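Local structure of DNA-entry nuclease (Competence-specific nuclease) (Streptococcus agalactiae ILRI112, 4QGO) at residues 68-71 and 72-76; 112-116 and 117-121. The protein probably cleaves DNA without sequence specificity, acting as a nuclease of the beta-beta-alpha metal (His-Me finger) superfamily and as a virulence factor of the bacterium. The protein carries 1 engineered substitution. One frame throughout, in Å; residues are numbered along the deposited sequence. Where two conformers were deposited one is given.

In the fold
Along the chain, contact 1 comes first: strand 66-70, which lies between strands 170-177 and 52-54 in the large antiparallel sheet, ends in a tight turn closed by residues 68-71 and 72-76. A long excursion follows, partly unmodelled, before strand 108-112 leads into contact 2, where residues 112-116 lead into the short helix 116-119 and 117-121 carry it on and out. The two are in series, neither nested nor crossing, yet their centres lie only about 9 Å apart. Backbone bonds from Q76 N to A117 O and from N121 N to I74 O join them, while L70 touches L118, so the end of strand 66-70, the turn and the short helix meet beside helix 153-165.

Contact 1. Residues 68-71 and 72-76; sequences AMLD and RTIRQ
D71 leans its carboxylate across the side chain of T73, swung forward over the chain that follows it. OD1 of D71 does the touching, and two donors from T73 share it. The hydroxyl OG1 of T73 donates to the syn lone pair of D71 OD1 at 2.6 Å, whereas T73 N comes in from the anti side, well out of the carboxylate plane, 2.8 Å from D71 OD1. Both side chains adopt the same first torsion: CG of D71 and OG1 of T73 each sit between their own backbone N and carbonyl carbon (chi1 64° and 71°), which brings the two polar ends together. The carboxylate-to-N bond makes an Asx turn, and the main chain adds a beta turn to it: I74 N donates to D71 O at 3.2 Å, with a weaker, more bent bond from R75 N to the same oxygen at 3.3 Å. Together these bonds define an Asx motif, here turning the chain as it leaves strand 66-70. On the buried side the meeting is apolar. I74 reaches back toward the strand, its CD1 lying 3.9 Å from CD2 of L70, and the two side chains stand at about a right angle. The same I74 methyl, CD1, rests 3.7 Å from the backbone oxygen of M69. L70 also packs on V160 and V164 of helix 153-165. D71 OD2 forms a salt bridge with R169 NH1. With one oxygen gripped twice by T73 and the other paired with an arginine, the carboxylate has its rotation fixed and probably stays ionised.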
loop_
_atom_site.group_PDB
_atom_site.type_symbol
_atom_site.label_atom_id
_atom_site.label_comp_id
_atom_site.label_asym_id
_atom_site.label_seq_id
_atom_site.Cartn_x
_atom_site.Cartn_y
_atom_site.Cartn_z
ATOM N N ALA A 68 10.699 4.574 -4.510
ATOM C CA ALA A 68 10.799 6.010 -4.737
ATOM C C ALA A 68 11.822 6.640 -3.824
ATOM O O ALA A 68 12.127 6.113 -2.745
ATOM C CB ALA A 68 9.450 6.685 -4.534
ATOM N N MET A 69 12.382 7.756 -4.286
ATOM C CA MET A 69 13.044 8.711 -3.419
ATOM C C MET A 69 12.248 9.978 -3.551
ATOM O O MET A 69 12.122 10.526 -4.646
ATOM C CB MET A 69 14.498 8.959 -3.828
ATOM C CG MET A 69 15.149 10.115 -3.067
ATOM S SD MET A 69 15.330 9.789 -1.290
ATOM C CE MET A 69 16.515 8.475 -1.311
ATOM N N LEU A 70 11.663 10.392 -2.438
ATOM C CA LEU A 70 10.703 11.479 -2.423
ATOM C C LEU A 70 11.294 12.739 -1.825
ATOM O O LEU A 70 11.980 12.696 -0.810
ATOM C CB LEU A 70 9.465 11.075 -1.613
ATOM C CG LEU A 70 8.711 9.810 -2.042
ATOM C CD1 LEU A 70 7.621 9.454 -1.025
ATOM C CD2 LEU A 70 8.109 9.971 -3.433
ATOM N N ASP A 71 11.007 13.867 -2.464
ATOM C CA ASP A 71 11.329 15.168 -1.900
ATOM C C ASP A 71 10.422 16.214 -2.546
ATOM O O ASP A 71 9.541 15.877 -3.354
ATOM C CB ASP A 71 12.830 15.511 -2.030
ATOM C CG ASP A 71 13.300 15.642 -3.474
ATOM O OD1 ASP A 71 12.516 16.065 -4.352
ATOM O OD2 ASP A 71 14.481 15.334 -3.737
ATOM N N ARG A 72 10.627 17.474 -2.195
ATOM C CA ARG A 72 9.725 18.520 -2.664
ATOM C C ARG A 72 9.755 18.755 -4.163
ATOM O O ARG A 72 8.853 19.404 -4.694
ATOM C CB ARG A 72 9.973 19.827 -1.912
ATOM C CG ARG A 72 9.363 19.818 -0.525
ATOM C CD ARG A 72 9.373 21.189 0.099
ATOM N NE ARG A 72 8.070 21.835 0.019
ATOM C CZ ARG A 72 7.607 22.691 0.924
ATOM N NH1 ARG A 72 8.344 23.000 1.986
ATOM N NH2 ARG A 72 6.408 23.233 0.771
ATOM N N THR A 73 10.776 18.245 -4.852
ATOM C CA THR A 73 10.844 18.426 -6.303
ATOM C C THR A 73 9.825 17.594 -7.082
ATOM O O THR A 73 9.538 17.903 -8.238
ATOM C CB THR A 73 12.257 18.166 -6.893
ATOM O OG1 THR A 73 12.558 16.762 -6.850
ATOM C CG2 THR A 73 13.327 18.960 -6.137
ATOM N N ILE A 74 9.285 16.537 -6.475
ATOM C CA ILE A 74 8.279 15.725 -7.162
ATOM C C ILE A 74 6.937 15.667 -6.433
ATOM O O ILE A 74 5.981 15.074 -6.927
ATOM C CB ILE A 74 8.785 14.299 -7.500
ATOM C CG1 ILE A 74 9.087 13.492 -6.234
ATOM C CG2 ILE A 74 10.011 14.378 -8.396
ATOM C CD1 ILE A 74 9.369 12.020 -6.528
ATOM N N ARG A 75 6.875 16.308 -5.269
ATOM C CA ARG A 75 5.650 16.480 -4.516
ATOM C C ARG A 75 4.612 17.224 -5.349
ATOM O O ARG A 75 4.932 18.211 -6.022
ATOM C CB ARG A 75 5.973 17.263 -3.240
ATOM C CG ARG A 75 4.792 17.557 -2.339
ATOM C CD ARG A 75 4.384 16.386 -1.449
ATOM N NE ARG A 75 3.483 16.887 -0.412
ATOM C CZ ARG A 75 2.170 17.038 -0.553
ATOM N NH1 ARG A 75 1.556 16.675 -1.675
ATOM N NH2 ARG A 75 1.464 17.552 0.450
ATOM N N GLN A 76 3.375 16.742 -5.313
ATOM C CA GLN A 76 2.292 17.340 -6.084
ATOM C C GLN A 76 1.187 17.838 -5.159
ATOM O O GLN A 76 0.437 17.044 -4.582
ATOM C CB GLN A 76 1.756 16.322 -7.093
ATOM C CG GLN A 76 0.520 16.761 -7.872
ATOM C CD GLN A 76 0.749 17.971 -8.760
ATOM O OE1 GLN A 76 0.908 19.092 -8.279
ATOM N NE2 GLN A 76 0.746 17.748 -10.069
#

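Contact 2. Residues 112-116 and 117-121. Engineered in segment 112-116: A112 (natural residue His). With SO4 (sulfate ion), chain E.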
loop_
_atom_site.group_PDB
_atom_site.type_symbol
_atom_site.label_atom_id
_atom_site.label_comp_id
_atom_site.label_asym_id
_atom_site.label_seq_id
_atom_site.Cartn_x
_atom_site.Cartn_y
_atom_site.Cartn_z
ATOM N N ALA A 112 -3.632 3.119 -5.254
ATOM C CA ALA A 112 -2.291 3.419 -5.750
ATOM C C ALA A 112 -1.214 2.856 -4.837
ATOM O O ALA A 112 -1.328 2.930 -3.614
ATOM C CB ALA A 112 -2.101 4.921 -5.873
ATOM N N LEU A 113 -0.158 2.307 -5.429
ATOM C CA LEU A 113 1.010 1.917 -4.642
ATOM C C LEU A 113 1.734 3.177 -4.187
ATOM O O LEU A 113 1.987 3.369 -2.990
ATOM C CB LEU A 113 1.960 1.028 -5.452
ATOM C CG LEU A 113 1.615 -0.470 -5.509
ATOM C CD1 LEU A 113 0.256 -0.748 -6.124
ATOM C CD2 LEU A 113 2.700 -1.217 -6.299
ATOM N N ILE A 114 2.058 4.031 -5.158
ATOM C CA ILE A 114 2.698 5.317 -4.884
ATOM C C ILE A 114 1.682 6.431 -5.132
ATOM O O ILE A 114 1.215 6.613 -6.251
ATOM C CB ILE A 114 3.932 5.544 -5.784
ATOM C CG1 ILE A 114 4.893 4.347 -5.724
ATOM C CG2 ILE A 114 4.648 6.817 -5.369
ATOM C CD1 ILE A 114 5.545 4.140 -4.369
ATOM N N ALA A 115 1.344 7.159 -4.068
ATOM C CA ALA A 115 0.310 8.195 -4.104
ATOM C C ALA A 115 0.605 9.365 -5.038
ATOM O O ALA A 115 1.743 9.820 -5.159
ATOM C CB ALA A 115 0.034 8.712 -2.688
ATOM N N TYR A 116 -0.454 9.851 -5.675
ATOM C CA TYR A 116 -0.383 10.996 -6.559
ATOM C C TYR A 116 0.256 12.194 -5.867
ATOM O O TYR A 116 1.118 12.861 -6.435
ATOM C CB TYR A 116 -1.794 11.362 -7.053
ATOM C CG TYR A 116 -1.810 12.554 -7.985
ATOM C CD1 TYR A 116 -1.400 12.426 -9.302
ATOM C CD2 TYR A 116 -2.212 13.809 -7.538
ATOM C CE1 TYR A 116 -1.397 13.507 -10.160
ATOM C CE2 TYR A 116 -2.222 14.892 -8.397
ATOM C CZ TYR A 116 -1.805 14.733 -9.701
ATOM O OH TYR A 116 -1.800 15.804 -10.569
ATOM N N ALA A 117 -0.162 12.473 -4.638
ATOM C CA ALA A 117 0.359 13.645 -3.939
ATOM C C ALA A 117 1.863 13.542 -3.682
ATOM O O ALA A 117 2.550 14.549 -3.562
ATOM C CB ALA A 117 -0.388 13.862 -2.632
ATOM N N LEU A 118 2.375 12.319 -3.594
ATOM C CA LEU A 118 3.782 12.132 -3.254
ATOM C C LEU A 118 4.716 12.253 -4.450
ATOM O O LEU A 118 5.843 12.726 -4.311
ATOM C CB LEU A 118 4.004 10.789 -2.545
ATOM C CG LEU A 118 3.255 10.618 -1.230
ATOM C CD1 LEU A 118 3.492 9.215 -0.673
ATOM C CD2 LEU A 118 3.686 11.676 -0.220
ATOM N N ALA A 119 4.246 11.855 -5.631
ATOM C CA ALA A 119 5.156 11.748 -6.760
ATOM C C ALA A 119 4.574 12.253 -8.071
ATOM O O ALA A 119 5.179 12.072 -9.134
ATOM C CB ALA A 119 5.582 10.333 -6.900
ATOM N N GLY A 120 3.416 12.900 -7.985
ATOM C CA GLY A 120 2.715 13.364 -9.170
ATOM C C GLY A 120 3.440 14.396 -10.020
ATOM O O GLY A 120 3.033 14.657 -11.150
ATOM N N ASN A 121 4.510 14.984 -9.491
ATOM C CA ASN A 121 5.286 15.957 -10.255
ATOM C C ASN A 121 6.579 15.366 -10.836
ATOM O O ASN A 121 7.431 16.103 -11.339
ATOM C CB ASN A 121 5.590 17.190 -9.396
ATOM C CG ASN A 121 5.827 18.436 -10.226
ATOM O OD1 ASN A 121 5.250 18.596 -11.302
ATOM N ND2 ASN A 121 6.682 19.326 -9.729
HETATM S S SO4 E . -1.886 15.827 -14.297
HETATM O O1 SO4 E . -3.134 15.078 -14.400
HETATM O O2 SO4 E . -1.078 15.282 -13.206
HETATM O O3 SO4 E . -1.144 15.717 -15.550
HETATM O O4 SO4 E . -2.189 17.232 -14.038
#
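A115 and L118 meet on the close-packed side of this single turn of helix, where CB of A115 lies 4.0 Å from CG of L118. One residue earlier, I114 turns its CG2 branch to the CB of A119 at 3.9 Å; that methyl is anti to the backbone N, while CG1 takes the position beside it. L118 continues inward onto L70 and V160, and I114 onto Y172 and V174 of strand 170-177. Backbone bonds hold the turn itself. A115 is the N-cap, and its O takes two donors: L118 N at 3.0 Å, well above the carbonyl plane, and A119 N at 3.3 Å, nearly along the C=O axis. The next carbonyl oxygen, Y116 O, receives G120 N at 2.8 Å, tilted 22° from its plane. Just upstream, strand 108-112 pairs with strand 135-139 and helix 153-165 packs alongside, which together probably make up the beta-beta-alpha metal finger of these nucleases. Strand 108-112 ends at A112, engineered in place of the natural histidine; in relatives a histidine at the end of this strand is the probable general base. The other side is looser and reaches toward solvent. There the ring of Y116 swings away from the turn, CG anti to the backbone N (chi1 180°), with CA of G120 over one face and R80 in a cation-pi contact. At the far edge, Y116 OH donates to O2 of the sulfate at 2.8 Å, with O2 in the ring plane. R81 N also binds this ion, probably a guest from the crystallisation liquor.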